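Local coordinates for protein polyketide synthase type I (Bacillus amyloliquefaciens, PDB 5KKU) that is an N-terminal dehydratase domain of the difficidin polyketide assembly line, probably removes water from beta-hydroxyacyl intermediates and has a double-hotdog fold, at residues 51-56 with 114-119; 61-66 with 106-111; 129-134 with 166-171. All blocks are in the same frame, centred on the assembly; numbering follows the deposited sequence.

Contact 1 of 3, residues 51-56 with 114-119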
loop_
_atom_site.group_PDB
_atom_site.type_symbol
_atom_site.label_atom_id
_atom_site.label_comp_id
_atom_site.label_asym_id
_atom_site.label_seq_id
_atom_site.Cartn_x
_atom_site.Cartn_y
_atom_site.Cartn_z
ATOM N N GLY A 51 -12.995 14.314 -13.055
ATOM C CA GLY A 51 -12.978 15.720 -12.808
ATOM C C GLY A 51 -12.071 15.575 -11.655
ATOM O O GLY A 51 -11.694 14.468 -11.394
ATOM N N GLU A 52 -11.722 16.638 -10.955
ATOM C CA GLU A 52 -10.989 16.465 -9.728
ATOM C C GLU A 52 -12.244 16.552 -8.887
ATOM O O GLU A 52 -12.865 17.567 -8.780
ATOM C CB GLU A 52 -9.809 17.434 -9.597
ATOM C CG GLU A 52 -8.586 16.790 -8.941
ATOM C CD GLU A 52 -7.280 17.422 -9.357
ATOM O OE1 GLU A 52 -7.327 18.566 -9.820
ATOM O OE2 GLU A 52 -6.210 16.785 -9.221
ATOM N N ARG A 53 -12.613 15.451 -8.273
ATOM C CA ARG A 53 -13.776 15.420 -7.418
ATOM C C ARG A 53 -13.154 14.470 -6.435
ATOM O O ARG A 53 -12.535 13.533 -6.870
ATOM C CB ARG A 53 -15.071 14.888 -7.953
ATOM C CG ARG A 53 -15.734 15.889 -8.832
ATOM C CD ARG A 53 -17.061 15.452 -9.387
ATOM N NE ARG A 53 -16.821 15.028 -10.747
ATOM C CZ ARG A 53 -17.646 14.294 -11.469
ATOM N NH1 ARG A 53 -18.807 13.916 -10.991
ATOM N NH2 ARG A 53 -17.278 13.935 -12.669
ATOM N N PRO A 54 -13.256 14.693 -5.132
ATOM C CA PRO A 54 -12.579 13.720 -4.271
ATOM C C PRO A 54 -13.211 12.342 -4.321
ATOM O O PRO A 54 -14.382 12.303 -4.328
ATOM C CB PRO A 54 -12.705 14.344 -2.888
ATOM C CG PRO A 54 -13.968 15.041 -2.922
ATOM C CD PRO A 54 -13.835 15.758 -4.185
ATOM N N ILE A 55 -12.428 11.270 -4.372
ATOM C CA ILE A 55 -13.000 9.931 -4.438
ATOM C C ILE A 55 -12.288 8.944 -3.524
ATOM O O ILE A 55 -11.156 9.174 -3.100
ATOM C CB ILE A 55 -12.978 9.383 -5.878
ATOM C CG1 ILE A 55 -11.538 9.158 -6.341
ATOM C CG2 ILE A 55 -13.705 10.331 -6.820
ATOM C CD1 ILE A 55 -10.911 7.895 -5.795
ATOM N N GLU A 56 -12.968 7.843 -3.226
ATOM C CA GLU A 56 -12.417 6.806 -2.368
ATOM C C GLU A 56 -12.483 5.454 -3.065
ATOM O O GLU A 56 -12.986 5.343 -4.183
ATOM C CB GLU A 56 -13.172 6.751 -1.038
ATOM C CG GLU A 56 -14.603 6.250 -1.158
ATOM C CD GLU A 56 -15.408 6.482 0.106
ATOM O OE1 GLU A 56 -15.092 7.435 0.848
ATOM O OE2 GLU A 56 -16.359 5.711 0.356
ATOM N N LEU A 114 -14.760 2.346 -7.289
ATOM C CA LEU A 114 -14.482 3.734 -7.010
ATOM C C LEU A 114 -15.731 4.586 -6.801
ATOM O O LEU A 114 -16.532 4.705 -7.649
ATOM C CB LEU A 114 -13.623 4.293 -8.106
ATOM C CG LEU A 114 -12.994 5.649 -7.948
ATOM C CD1 LEU A 114 -11.795 5.630 -8.836
ATOM C CD2 LEU A 114 -13.886 6.822 -8.302
ATOM N N TYR A 115 -15.887 5.186 -5.642
ATOM C CA TYR A 115 -17.019 6.039 -5.348
ATOM C C TYR A 115 -16.634 7.481 -5.188
ATOM O O TYR A 115 -15.537 7.797 -4.886
ATOM C CB TYR A 115 -17.659 5.634 -4.056
ATOM C CG TYR A 115 -18.322 4.327 -4.081
ATOM C CD1 TYR A 115 -17.591 3.180 -4.126
ATOM C CD2 TYR A 115 -19.676 4.230 -4.058
ATOM C CE1 TYR A 115 -18.195 1.976 -4.154
ATOM C CE2 TYR A 115 -20.300 3.021 -4.084
ATOM C CZ TYR A 115 -19.546 1.899 -4.133
ATOM O OH TYR A 115 -20.136 0.694 -4.168
ATOM N N LEU A 116 -17.594 8.347 -5.339
ATOM C CA LEU A 116 -17.309 9.713 -5.093
ATOM C C LEU A 116 -17.322 9.889 -3.576
ATOM O O LEU A 116 -18.117 9.333 -2.905
ATOM C CB LEU A 116 -18.321 10.588 -5.783
ATOM C CG LEU A 116 -18.217 10.550 -7.301
ATOM C CD1 LEU A 116 -19.570 10.702 -7.939
ATOM C CD2 LEU A 116 -17.307 11.607 -7.856
ATOM N N GLN A 117 -16.395 10.657 -3.060
ATOM C CA GLN A 117 -16.335 10.909 -1.631
ATOM C C GLN A 117 -17.131 12.168 -1.377
ATOM O O GLN A 117 -17.027 13.137 -2.080
ATOM C CB GLN A 117 -14.901 11.005 -1.207
ATOM C CG GLN A 117 -14.669 11.450 0.193
ATOM C CD GLN A 117 -13.393 12.247 0.303
ATOM O OE1 GLN A 117 -12.374 11.963 -0.360
ATOM N NE2 GLN A 117 -13.456 13.292 1.109
ATOM N N GLU A 118 -17.932 12.124 -0.340
ATOM C CA GLU A 118 -18.945 13.110 0.018
ATOM C C GLU A 118 -19.223 13.094 1.517
ATOM O O GLU A 118 -19.956 13.940 2.031
ATOM C CB GLU A 118 -20.238 12.855 -0.759
ATOM C CG GLU A 118 -20.787 11.447 -0.609
ATOM C CD GLU A 118 -22.283 11.426 -0.368
ATOM O OE1 GLU A 118 -23.046 11.445 -1.358
ATOM O OE2 GLU A 118 -22.698 11.391 0.809
ATOM N N ASP A 119 -18.634 12.129 2.214
ATOM C CA ASP A 119 -18.817 12.002 3.655
ATOM C C ASP A 119 -17.531 12.332 4.406
ATOM O O ASP A 119 -16.433 12.039 3.933
ATOM C CB ASP A 119 -19.288 10.591 4.013
ATOM C CG ASP A 119 -20.751 10.365 3.686
ATOM O OD1 ASP A 119 -21.614 10.815 4.467
ATOM O OD2 ASP A 119 -21.037 9.736 2.645
#
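Gln117, Glu56 and Ile55 bury the most surface where residues 51-56 meet 114-119, at the place where strand 55-62 begins and strand 107-116 ends. The backbone holds the two together. Gln117 N donates to Pro54 O at 2.9 Å, just outside the paired strands, and Glu56 and Tyr115 form an antiparallel hydrogen-bonded pair, with Glu56 N reaching Tyr115 O at 3.1 Å and Tyr115 N returning a longer bond to Glu56 O. Ile55 is matched with Leu116 in the adjoining non-hydrogen-bonded pair, their CA atoms 4.4 Å apart and their side chains diverging.

Ile55 and Leu114 meet roughly at right angles. With CG1 of Ile55 set between the backbone N and the carbonyl carbon (chi1 67°), CD1 lies against Leu114 CG at 3.7 Å, while Ile55 CB touches Leu114 CD2 at 3.6 Å. Leu116 adds its CD2 methyl, which rests against Ile55 CG2 and also against CB of Arg53, closing the apolar patch toward the preceding loop.

Gln117 lies on the other side of the strand pair, where its aliphatic part does the packing: CB sits 3.4 Å from Pro54 O, and CG approaches Glu56 OE1. That buried carboxylate is held from beyond the contact, OE1 by a salt bridge to Arg226 and OE2 by one to Arg58, which would favour its charged form. Arg58 also makes a cation-pi contact with Tyr115.

Within the predicted N-terminal hotdog fold, strand 86-97 flanks 107-116, its Trp87 touching Leu114 and Leu116. Ile55 packs on Ala46 of helix 37-49, and strand 219-229 flanks 55-62, with Glu56 and Gln117 leaning on its Cys228.

Contact 2 of 3, residues 61-66 with 106-111; sequences IFKQPV and RDENME
Lys63 reaches across to Glu108 and Glu111 where strands 55-62 and 107-116 pair antiparallel in the predicted N-terminal hotdog fold, beside a classic beta bulge in which Asn109 and Met110 both face Ile91. The lysine chain is extended beyond CG and passes over the neighbouring strand, bringing NZ to 2.9 Å from Glu111 OE1, on the anti lone pair of that oxygen. A weaker salt bridge runs from Lys63 NZ to Glu108 OE1, so one ammonium joins two acids that probably stabilise its charge.

On one face of the strand pair, Ile61 and Glu111 lie side by side and point the same way; Ile61 CD1 rests 3.7 Å from Glu111 CD. Phe62 and Met110 are likewise alongside each other on the other face, in a Met-aromatic contact that approaches the ring obliquely: Met110 SD is 5.2 Å from the centroid of the Phe62 ring. Phe62 also touches Pro221 and Ile224 of strand 219-229, a strand of the C-terminal hotdog that pairs with 55-62 on the side away from 107-116. The Phe62 side chain is about 10 Å from that of Asp198, the predicted proton donor.

Beyond the paired residues, Lys63 N still bonds to Asn109 O at 2.8 Å. The buried Asn109 amide has its OD1 hydrogen-bonded to Ser93, while Val66 CG2 packs crosswise against its CG. Asn109 ND2 donates a hydrogen bond to Gln64 O at 2.8 Å, close to the asparagine amide plane but 53° out of the carbonyl plane of Gln64.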
loop_
_atom_site.group_PDB
_atom_site.type_symbol
_atom_site.label_atom_id
_atom_site.label_comp_id
_atom_site.label_asym_id
_atom_site.label_seq_id
_atom_site.Cartn_x
_atom_site.Cartn_y
_atom_site.Cartn_z
ATOM N N ILE A 61 -9.052 -5.590 -4.226
ATOM C CA ILE A 61 -8.442 -6.886 -4.231
ATOM C C ILE A 61 -7.125 -6.834 -4.947
ATOM O O ILE A 61 -7.089 -6.460 -6.049
ATOM C CB ILE A 61 -9.303 -7.928 -4.932
ATOM C CG1 ILE A 61 -10.692 -7.954 -4.379
ATOM C CG2 ILE A 61 -8.688 -9.296 -4.815
ATOM C CD1 ILE A 61 -11.659 -8.790 -5.177
ATOM N N PHE A 62 -6.070 -7.243 -4.295
ATOM C CA PHE A 62 -4.772 -7.265 -4.884
ATOM C C PHE A 62 -4.499 -8.638 -5.455
ATOM O O PHE A 62 -4.593 -9.626 -4.791
ATOM C CB PHE A 62 -3.694 -6.896 -3.872
ATOM C CG PHE A 62 -3.829 -5.537 -3.273
ATOM C CD1 PHE A 62 -3.677 -4.424 -4.019
ATOM C CD2 PHE A 62 -4.028 -5.394 -1.958
ATOM C CE1 PHE A 62 -3.779 -3.191 -3.468
ATOM C CE2 PHE A 62 -4.131 -4.172 -1.401
ATOM C CZ PHE A 62 -4.010 -3.066 -2.156
ATOM N N LYS A 63 -4.180 -8.685 -6.723
ATOM C CA LYS A 63 -4.024 -9.937 -7.412
ATOM C C LYS A 63 -2.977 -10.615 -8.270
ATOM O O LYS A 63 -2.901 -11.810 -8.286
ATOM C CB LYS A 63 -4.904 -9.992 -8.633
ATOM C CG LYS A 63 -6.347 -9.653 -8.338
ATOM C CD LYS A 63 -7.310 -10.034 -9.438
ATOM C CE LYS A 63 -8.606 -9.292 -9.310
ATOM N NZ LYS A 63 -9.461 -9.252 -10.506
ATOM N N GLN A 64 -2.063 -9.985 -8.817
ATOM C CA GLN A 64 -0.874 -10.568 -9.371
ATOM C C GLN A 64 0.148 -9.436 -9.113
ATOM O O GLN A 64 -0.152 -8.329 -9.347
ATOM C CB GLN A 64 -0.950 -11.035 -10.797
ATOM C CG GLN A 64 0.058 -12.044 -11.188
ATOM C CD GLN A 64 -0.205 -13.428 -10.676
ATOM O OE1 GLN A 64 -0.171 -13.647 -9.519
ATOM N NE2 GLN A 64 -0.422 -14.351 -11.549
ATOM N N PRO A 65 1.316 -9.741 -8.604
ATOM C CA PRO A 65 2.319 -8.719 -8.386
ATOM C C PRO A 65 2.892 -8.205 -9.697
ATOM O O PRO A 65 3.040 -8.989 -10.558
ATOM C CB PRO A 65 3.370 -9.460 -7.580
ATOM C CG PRO A 65 3.265 -10.835 -8.001
ATOM C CD PRO A 65 1.806 -11.055 -8.192
ATOM N N VAL A 66 3.104 -6.920 -9.862
ATOM C CA VAL A 66 3.799 -6.396 -11.018
ATOM C C VAL A 66 5.308 -6.566 -10.825
ATOM O O VAL A 66 5.891 -5.912 -10.022
ATOM C CB VAL A 66 3.453 -4.925 -11.284
ATOM C CG1 VAL A 66 4.382 -4.295 -12.286
ATOM C CG2 VAL A 66 2.025 -4.760 -11.725
ATOM N N ARG A 106 -1.951 -11.012 -20.399
ATOM C CA ARG A 106 -2.163 -9.942 -19.459
ATOM C C ARG A 106 -2.511 -10.465 -18.093
ATOM O O ARG A 106 -3.439 -11.218 -17.953
ATOM C CB ARG A 106 -3.248 -9.035 -19.946
ATOM C CG ARG A 106 -3.064 -8.594 -21.353
ATOM C CD ARG A 106 -3.641 -7.245 -21.611
ATOM N NE ARG A 106 -3.184 -6.678 -22.859
ATOM C CZ ARG A 106 -3.701 -5.607 -23.391
ATOM N NH1 ARG A 106 -4.667 -5.011 -22.790
ATOM N NH2 ARG A 106 -3.244 -5.128 -24.495
ATOM N N ASP A 107 -1.795 -10.007 -17.102
ATOM C CA ASP A 107 -2.046 -10.372 -15.741
ATOM C C ASP A 107 -3.033 -9.448 -15.100
ATOM O O ASP A 107 -3.014 -8.290 -15.328
ATOM C CB ASP A 107 -0.763 -10.369 -14.933
ATOM C CG ASP A 107 0.112 -11.520 -15.245
ATOM O OD1 ASP A 107 -0.340 -12.650 -15.310
ATOM O OD2 ASP A 107 1.283 -11.292 -15.417
ATOM N N GLU A 108 -3.904 -9.974 -14.286
ATOM C CA GLU A 108 -4.748 -9.101 -13.515
ATOM C C GLU A 108 -4.041 -8.731 -12.224
ATOM O O GLU A 108 -3.540 -9.561 -11.519
ATOM C CB GLU A 108 -6.072 -9.732 -13.264
ATOM C CG GLU A 108 -6.737 -10.205 -14.508
ATOM C CD GLU A 108 -8.126 -10.704 -14.295
ATOM O OE1 GLU A 108 -8.470 -11.148 -13.214
ATOM O OE2 GLU A 108 -8.882 -10.651 -15.246
ATOM N N ASN A 109 -3.975 -7.455 -11.952
ATOM C CA ASN A 109 -3.231 -6.959 -10.830
ATOM C C ASN A 109 -4.068 -6.470 -9.686
ATOM O O ASN A 109 -3.731 -6.654 -8.586
ATOM C CB ASN A 109 -2.213 -5.923 -11.280
ATOM C CG ASN A 109 -1.247 -6.464 -12.304
ATOM O OD1 ASN A 109 -1.172 -5.990 -13.397
ATOM N ND2 ASN A 109 -0.541 -7.466 -11.940
ATOM N N MET A 110 -5.215 -5.917 -9.994
ATOM C CA MET A 110 -6.067 -5.350 -9.001
ATOM C C MET A 110 -7.443 -4.939 -9.479
ATOM O O MET A 110 -7.611 -4.556 -10.600
ATOM C CB MET A 110 -5.374 -4.177 -8.380
ATOM C CG MET A 110 -6.096 -3.589 -7.227
ATOM S SD MET A 110 -5.649 -1.912 -6.971
ATOM C CE MET A 110 -7.144 -1.097 -7.475
ATOM N N GLU A 111 -8.417 -5.019 -8.589
ATOM C CA GLU A 111 -9.752 -4.525 -8.815
ATOM C C GLU A 111 -10.318 -3.802 -7.624
ATOM O O GLU A 111 -9.979 -4.066 -6.551
ATOM C CB GLU A 111 -10.683 -5.633 -9.241
ATOM C CG GLU A 111 -11.120 -6.547 -8.136
ATOM C CD GLU A 111 -12.206 -7.493 -8.552
ATOM O OE1 GLU A 111 -11.896 -8.440 -9.262
ATOM O OE2 GLU A 111 -13.349 -7.290 -8.145
#

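Contact 3 of 3, residues 129-134 with 166-171; sequences EAFMKN and YQLQDK
A short helix, 128-133, packs crosswise on the end of strand 162-168, which belongs to the predicted C-terminal hotdog fold; the axes of the helix and strand segments lie 84° apart and approach to 8.6 Å. Met132 covers one face of the Tyr166 ring. Its CG stands 3.6 Å from the ring centroid and only 17° off the normal, a CH-pi contact offset toward the rim, and the extended chain beyond carries SD obliquely past the ring and sets CE 3.6 Å from Tyr166 CE1.

Phe131, the preceding residue, packs on Tyr166 and Leu168. With CG anti to the backbone N (chi1 -164°), its side chain runs past Tyr166 in the opposite direction and turns a ring edge to Tyr166 O, while CZ packs on Leu168 CB at 3.7 Å. Leu168 CD1 touches Asn134 O at 3.4 Å, just past the last helical residue. Beyond the contact, Phe131 also leans on Leu174 of strand 172-178, and Tyr166 OH has a weak hydrogen bond with Lys138.

No hydrogen bond or salt bridge links the two segments, which leaves the helix held on the strand by van der Waals, CH-pi and Met-aromatic contact.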
loop_
_atom_site.group_PDB
_atom_site.type_symbol
_atom_site.label_atom_id
_atom_site.label_comp_id
_atom_site.label_asym_id
_atom_site.label_seq_id
_atom_site.Cartn_x
_atom_site.Cartn_y
_atom_site.Cartn_z
ATOM N N GLU A 129 1.500 14.166 20.142
ATOM C CA GLU A 129 2.444 14.407 21.186
ATOM C C GLU A 129 2.161 13.631 22.459
ATOM O O GLU A 129 3.044 13.071 23.018
ATOM C CB GLU A 129 2.395 15.845 21.554
ATOM C CG GLU A 129 3.257 16.830 20.864
ATOM C CD GLU A 129 3.390 18.035 21.766
ATOM O OE1 GLU A 129 2.771 19.052 21.507
ATOM O OE2 GLU A 129 4.055 17.932 22.795
ATOM N N ALA A 130 0.932 13.658 22.887
ATOM C CA ALA A 130 0.565 12.972 24.068
ATOM C C ALA A 130 0.720 11.469 23.952
ATOM O O ALA A 130 1.092 10.852 24.875
ATOM C CB ALA A 130 -0.831 13.344 24.488
ATOM N N PHE A 131 0.403 10.920 22.786
ATOM C CA PHE A 131 0.563 9.502 22.517
ATOM C C PHE A 131 2.006 9.103 22.649
ATOM O O PHE A 131 2.301 8.139 23.254
ATOM C CB PHE A 131 0.037 9.094 21.147
ATOM C CG PHE A 131 -0.163 7.614 20.997
ATOM C CD1 PHE A 131 0.872 6.790 20.648
ATOM C CD2 PHE A 131 -1.384 7.053 21.213
ATOM C CE1 PHE A 131 0.702 5.441 20.552
ATOM C CE2 PHE A 131 -1.570 5.719 21.098
ATOM C CZ PHE A 131 -0.527 4.902 20.752
ATOM N N MET A 132 2.890 9.865 22.050
ATOM C CA MET A 132 4.319 9.589 22.098
ATOM C C MET A 132 4.940 9.674 23.487
ATOM O O MET A 132 5.668 8.821 23.881
ATOM C CB MET A 132 5.081 10.493 21.153
ATOM C CG MET A 132 4.979 10.172 19.679
ATOM S SD MET A 132 5.634 11.477 18.644
ATOM C CE MET A 132 5.893 10.666 17.118
ATOM N N LYS A 133 4.610 10.723 24.231
ATOM C CA LYS A 133 5.146 10.961 25.551
ATOM C C LYS A 133 4.616 10.024 26.588
ATOM O O LYS A 133 5.232 9.783 27.537
ATOM C CB LYS A 133 4.921 12.389 25.986
ATOM C CG LYS A 133 5.735 13.386 25.216
ATOM C CD LYS A 133 5.400 14.811 25.520
ATOM C CE LYS A 133 6.509 15.713 25.084
ATOM N NZ LYS A 133 6.054 17.099 24.852
ATOM N N ASN A 134 3.462 9.471 26.345
ATOM C CA ASN A 134 2.886 8.571 27.276
ATOM C C ASN A 134 2.839 7.127 26.812
ATOM O O ASN A 134 2.195 6.331 27.363
ATOM C CB ASN A 134 1.547 9.096 27.677
ATOM C CG ASN A 134 1.622 10.469 28.270
ATOM O OD1 ASN A 134 2.380 10.734 29.132
ATOM N ND2 ASN A 134 0.819 11.318 27.803
ATOM N N TYR A 166 5.440 3.534 18.295
ATOM C CA TYR A 166 5.068 3.648 19.673
ATOM C C TYR A 166 3.905 2.747 19.967
ATOM O O TYR A 166 3.047 2.627 19.193
ATOM C CB TYR A 166 4.691 5.068 19.993
ATOM C CG TYR A 166 5.756 6.055 19.804
ATOM C CD1 TYR A 166 5.990 6.622 18.594
ATOM C CD2 TYR A 166 6.529 6.462 20.860
ATOM C CE1 TYR A 166 6.977 7.538 18.435
ATOM C CE2 TYR A 166 7.503 7.392 20.705
ATOM C CZ TYR A 166 7.731 7.912 19.486
ATOM O OH TYR A 166 8.702 8.790 19.343
ATOM N N GLN A 167 3.903 2.135 21.110
ATOM C CA GLN A 167 2.839 1.277 21.542
ATOM C C GLN A 167 2.292 1.729 22.889
ATOM O O GLN A 167 3.036 1.968 23.789
ATOM C CB GLN A 167 3.338 -0.149 21.636
ATOM C CG GLN A 167 2.271 -1.161 21.652
ATOM C CD GLN A 167 2.813 -2.539 21.836
ATOM O OE1 GLN A 167 2.895 -3.307 20.907
ATOM N NE2 GLN A 167 3.217 -2.839 23.014
ATOM N N LEU A 168 0.982 1.812 22.998
ATOM C CA LEU A 168 0.369 2.187 24.250
ATOM C C LEU A 168 -0.441 1.091 24.896
ATOM O O LEU A 168 -1.453 0.715 24.374
ATOM C CB LEU A 168 -0.477 3.427 24.101
ATOM C CG LEU A 168 -1.269 3.794 25.344
ATOM C CD1 LEU A 168 -0.364 4.281 26.462
ATOM C CD2 LEU A 168 -2.405 4.728 25.080
ATOM N N GLN A 169 0.024 0.522 25.988
ATOM C CA GLN A 169 -0.673 -0.586 26.672
ATOM C C GLN A 169 -0.977 -1.841 25.939
ATOM O O GLN A 169 -1.804 -2.604 26.328
ATOM C CB GLN A 169 -1.782 -0.029 27.572
ATOM C CG GLN A 169 -1.265 0.734 28.766
ATOM C CD GLN A 169 -2.305 1.557 29.468
ATOM O OE1 GLN A 169 -3.461 1.293 29.369
ATOM N NE2 GLN A 169 -1.881 2.542 30.200
ATOM N N ASP A 170 -0.284 -2.064 24.855
ATOM C CA ASP A 170 -0.476 -3.204 24.084
ATOM C C ASP A 170 -1.730 -3.121 23.200
ATOM O O ASP A 170 -2.134 -4.096 22.650
ATOM C CB ASP A 170 -0.402 -4.546 24.767
ATOM C CG ASP A 170 -1.497 -4.704 25.746
ATOM O OD1 ASP A 170 -2.409 -3.859 25.785
ATOM O OD2 ASP A 170 -1.458 -5.676 26.499
ATOM N N LYS A 171 -2.328 -1.926 23.100
ATOM C CA LYS A 171 -3.709 -1.858 22.667
ATOM C C LYS A 171 -3.642 -0.927 21.447
ATOM O O LYS A 171 -4.424 -1.030 20.563
ATOM C CB LYS A 171 -4.573 -1.288 23.715
ATOM C CG LYS A 171 -5.191 -2.298 24.635
ATOM C CD LYS A 171 -6.416 -1.749 25.337
ATOM C CE LYS A 171 -6.400 -2.031 26.817
ATOM N NZ LYS A 171 -7.294 -1.165 27.621
#

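How the contacts relate
From the N terminus, the chain leaves helix 37-49 and enters strand 55-62, whose two ends serve contacts 1 and 2. It then runs out through strands 73-83 and 86-97 and returns along strand 107-116. Contact 2 closes the inner loop and contact 1 the outer one, so 61-66/106-111 is nested inside 51-56/114-119, their centres about 23 Å apart along one strand pair of the N-terminal hotdog. Contact 3 follows in series: after strand 107-116 the chain reaches helix 128-133, and contact 3 closes a separate loop, residues 135-165, by fastening that helix to strand 162-168 of the C-terminal hotdog. Contacts 2 and 3 lie on opposite sides of the chain's centre.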